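Local coordinates for hypothetical protein (Lactobacillus plantarum, PDB 2IAY) that is of unknown function but may take part in amino-acid metabolism, at residues A[93-96]-A[97-101]. Residues are numbered along the deposited sequence; the frame is centred on the assembly and turned at random.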
ATOM      1  N   GLU A  93       8.406   8.578  11.526  1.00 10.10           N
ATOM      2  CA  GLU A  93       9.177   8.586  10.281  1.00  9.36           C
ATOM      3  C   GLU A  93       8.580   7.574   9.285  1.00  8.25           C
ATOM      4  O   GLU A  93       8.537   7.841   8.076  1.00  9.20           O
ATOM      5  CB  GLU A  93      10.670   8.327  10.485  1.00 12.42           C
ATOM      6  CG  GLU A  93      11.379   9.434  11.228  1.00 11.80           C
ATOM      7  CD  GLU A  93      12.821   9.092  11.578  1.00 14.56           C
ATOM      8  OE1 GLU A  93      13.416   8.132  11.053  1.00 11.85           O
ATOM      9  OE2 GLU A  93      13.378   9.796  12.438  1.00 25.86           O
ATOM     10  N   ALA A  94       8.213   6.395   9.749  1.00  8.43           N
ATOM     11  CA  ALA A  94       7.579   5.385   8.883  1.00  8.42           C
ATOM     12  C   ALA A  94       6.270   5.934   8.336  1.00  7.62           C
ATOM     13  O   ALA A  94       5.969   5.730   7.163  1.00  7.43           O
ATOM     14  CB  ALA A  94       7.374   4.076   9.644  1.00  9.18           C
ATOM     15  N   VAL A  95       5.472   6.587   9.185  1.00  8.26           N
ATOM     16  CA  VAL A  95       4.199   7.157   8.730  1.00  7.86           C
ATOM     17  C   VAL A  95       4.451   8.234   7.682  1.00  7.11           C
ATOM     18  O   VAL A  95       3.770   8.245   6.662  1.00  7.54           O
ATOM     19  CB  VAL A  95       3.383   7.719   9.908  1.00  8.43           C
ATOM     20  CG1 VAL A  95       2.182   8.496   9.366  1.00 10.92           C
ATOM     21  CG2 VAL A  95       2.930   6.605  10.821  1.00 10.61           C
ATOM     22  N   GLU A  96       5.429   9.112   7.898  1.00  6.82           N
ATOM     23  CA  GLU A  96       5.698  10.127   6.879  1.00  6.73           C
ATOM     24  C   GLU A  96       6.088   9.514   5.542  1.00  6.86           C
ATOM     25  O   GLU A  96       5.645   9.990   4.471  1.00  6.36           O
ATOM     26  CB  GLU A  96       6.774  11.096   7.338  1.00  9.02           C
ATOM     27  CG  GLU A  96       6.262  12.072   8.411  1.00 10.54           C
ATOM     28  CD  GLU A  96       4.966  12.771   7.947  1.00 12.59           C
ATOM     29  OE1 GLU A  96       4.949  13.500   6.923  1.00 14.61           O
ATOM     30  OE2 GLU A  96       3.898  12.512   8.563  1.00 14.61           O
ATOM     31  N   GLN A  97       6.912   8.466   5.570  1.00  6.34           N
ATOM     32  CA  GLN A  97       7.335   7.818   4.335  1.00  6.63           C
ATOM     33  C   GLN A  97       6.144   7.147   3.657  1.00  5.98           C
ATOM     34  O   GLN A  97       5.975   7.225   2.446  1.00  6.15           O
ATOM     35  CB  GLN A  97       8.475   6.831   4.638  1.00  7.18           C
ATOM     36  CG  GLN A  97       9.076   6.215   3.398  1.00  6.54           C
ATOM     37  CD  GLN A  97      10.210   5.287   3.695  1.00  6.73           C
ATOM     38  OE1 GLN A  97      10.568   5.088   4.858  1.00  8.41           O
ATOM     39  NE2 GLN A  97      10.716   4.651   2.656  1.00  8.72           N
ATOM     40  N   LEU A  98       5.343   6.437   4.432  1.00  6.62           N
ATOM     41  CA  LEU A  98       4.124   5.822   3.890  1.00  6.36           C
ATOM     42  C   LEU A  98       3.214   6.841   3.239  1.00  5.81           C
ATOM     43  O   LEU A  98       2.718   6.667   2.136  1.00  6.60           O
ATOM     44  CB  LEU A  98       3.417   5.056   5.010  1.00  7.80           C
ATOM     45  CG  LEU A  98       2.076   4.422   4.612  1.00  8.92           C
ATOM     46  CD1 LEU A  98       1.924   2.961   5.199  1.00 12.54           C
ATOM     47  CD2 LEU A  98       0.900   5.269   4.934  1.00 12.96           C
ATOM     48  N   ARG A  99       2.989   7.939   3.945  1.00  6.73           N
ATOM     49  CA  ARG A  99       2.134   8.985   3.378  1.00  7.06           C
ATOM     50  C   ARG A  99       2.688   9.594   2.101  1.00  6.92           C
ATOM     51  O   ARG A  99       1.948   9.920   1.178  1.00  7.70           O
ATOM     52  CB  ARG A  99       1.866  10.066   4.411  1.00  6.86           C
ATOM     53  CG  ARG A  99       0.946   9.668   5.567  1.00  6.93           C
ATOM     54  CD  ARG A  99      -0.455   9.271   5.121  1.00  7.89           C
ATOM     55  NE  ARG A  99      -1.326   9.265   6.313  1.00  8.34           N
ATOM     56  CZ  ARG A  99      -2.005   8.248   6.817  1.00  8.10           C
ATOM     57  NH1 ARG A  99      -2.139   7.130   6.145  1.00  8.58           N
ATOM     58  NH2 ARG A  99      -2.546   8.360   8.023  1.00  9.02           N
ATOM     59  N   TYR A 100       4.007   9.753   2.036  1.00  7.12           N
ATOM     60  CA  TYR A 100       4.667  10.249   0.845  1.00  6.95           C
ATOM     61  C   TYR A 100       4.426   9.322  -0.349  1.00  6.54           C
ATOM     62  O   TYR A 100       4.117   9.773  -1.434  1.00  8.08           O
ATOM     63  CB  TYR A 100       6.185  10.410   1.160  1.00  7.94           C
ATOM     64  CG  TYR A 100       6.970  11.043   0.037  1.00  9.50           C
ATOM     65  CD1 TYR A 100       7.461  10.300  -1.011  1.00 12.32           C
ATOM     66  CD2 TYR A 100       7.143  12.418   0.003  1.00 12.06           C
ATOM     67  CE1 TYR A 100       8.155  10.937  -2.072  1.00 15.51           C
ATOM     68  CE2 TYR A 100       7.838  13.044  -0.999  1.00 15.96           C
ATOM     69  CZ  TYR A 100       8.323  12.308  -2.024  1.00 14.71           C
ATOM     70  OH  TYR A 100       8.991  12.955  -3.018  1.00 21.47           O
ATOM     71  N   ILE A 101       4.604   8.024  -0.131  1.00  6.55           N
ATOM     72  CA  ILE A 101       4.389   7.043  -1.156  1.00  8.10           C
ATOM     73  C   ILE A 101       2.945   7.095  -1.644  1.00  7.45           C
ATOM     74  O   ILE A 101       2.656   7.119  -2.855  1.00  9.46           O
ATOM     75  CB  ILE A 101       4.773   5.614  -0.648  1.00  8.46           C
ATOM     76  CG1 ILE A 101       6.278   5.512  -0.400  1.00  8.40           C
ATOM     77  CG2 ILE A 101       4.302   4.544  -1.641  1.00 10.45           C
ATOM     78  CD1 ILE A 101       6.677   4.356   0.521  1.00 10.56           C
TER
HETATM   79  O   HOH W   1      11.142   6.608   7.070  1.00 15.94           O
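Val95 swings CG1 anti to its own backbone N (chi1 171°), while Arg99, one turn on, sets CG beside its backbone N (chi1 -71°) and bends again at chi2. The two side chains therefore run side by side in the same direction, with Val95 CG1 4.2 Å from Arg99 CG. Arg99 CG also sits 3.3 Å from Val95 O, so the aliphatic root of the arginine lies along the turn before its guanidinium group leaves. Arg99 NH2 makes a salt bridge with Asp13 OD1; Phe86, from a loop, touches both Val95 and Arg99.

Beneath these side chains the backbone does the binding. Arg99 N donates to Val95 O at 2.8 Å, and Leu98 N reaches Ala94 O at 2.9 Å. Tyr100 N to Glu96 O is also 2.9 Å.

Gln97 takes another side of the helix, its chain fully extended beyond CG. Its OE1 accepts from a water 2.7 Å away, and this water also donates weakly to Glu93 O, which already receives Gln97 N at 3.1 Å. The Gln97 OE1 additionally accepts from the backbone N of Asp48, so two donors hold the amide oxygen and tie it to the chain just past the end of strand 41-47. Ala94 packs on Phe57 and Leu98 on Leu59, both of strand 57-63; these two helix residues are buried toward the sheet, whereas Glu93, Glu96 and Tyr100 are exposed. The i to i+4 ladder and this division of faces are those of an amphipathic alpha-helix, here helix 92-107 laid against the four-stranded antiparallel sheet.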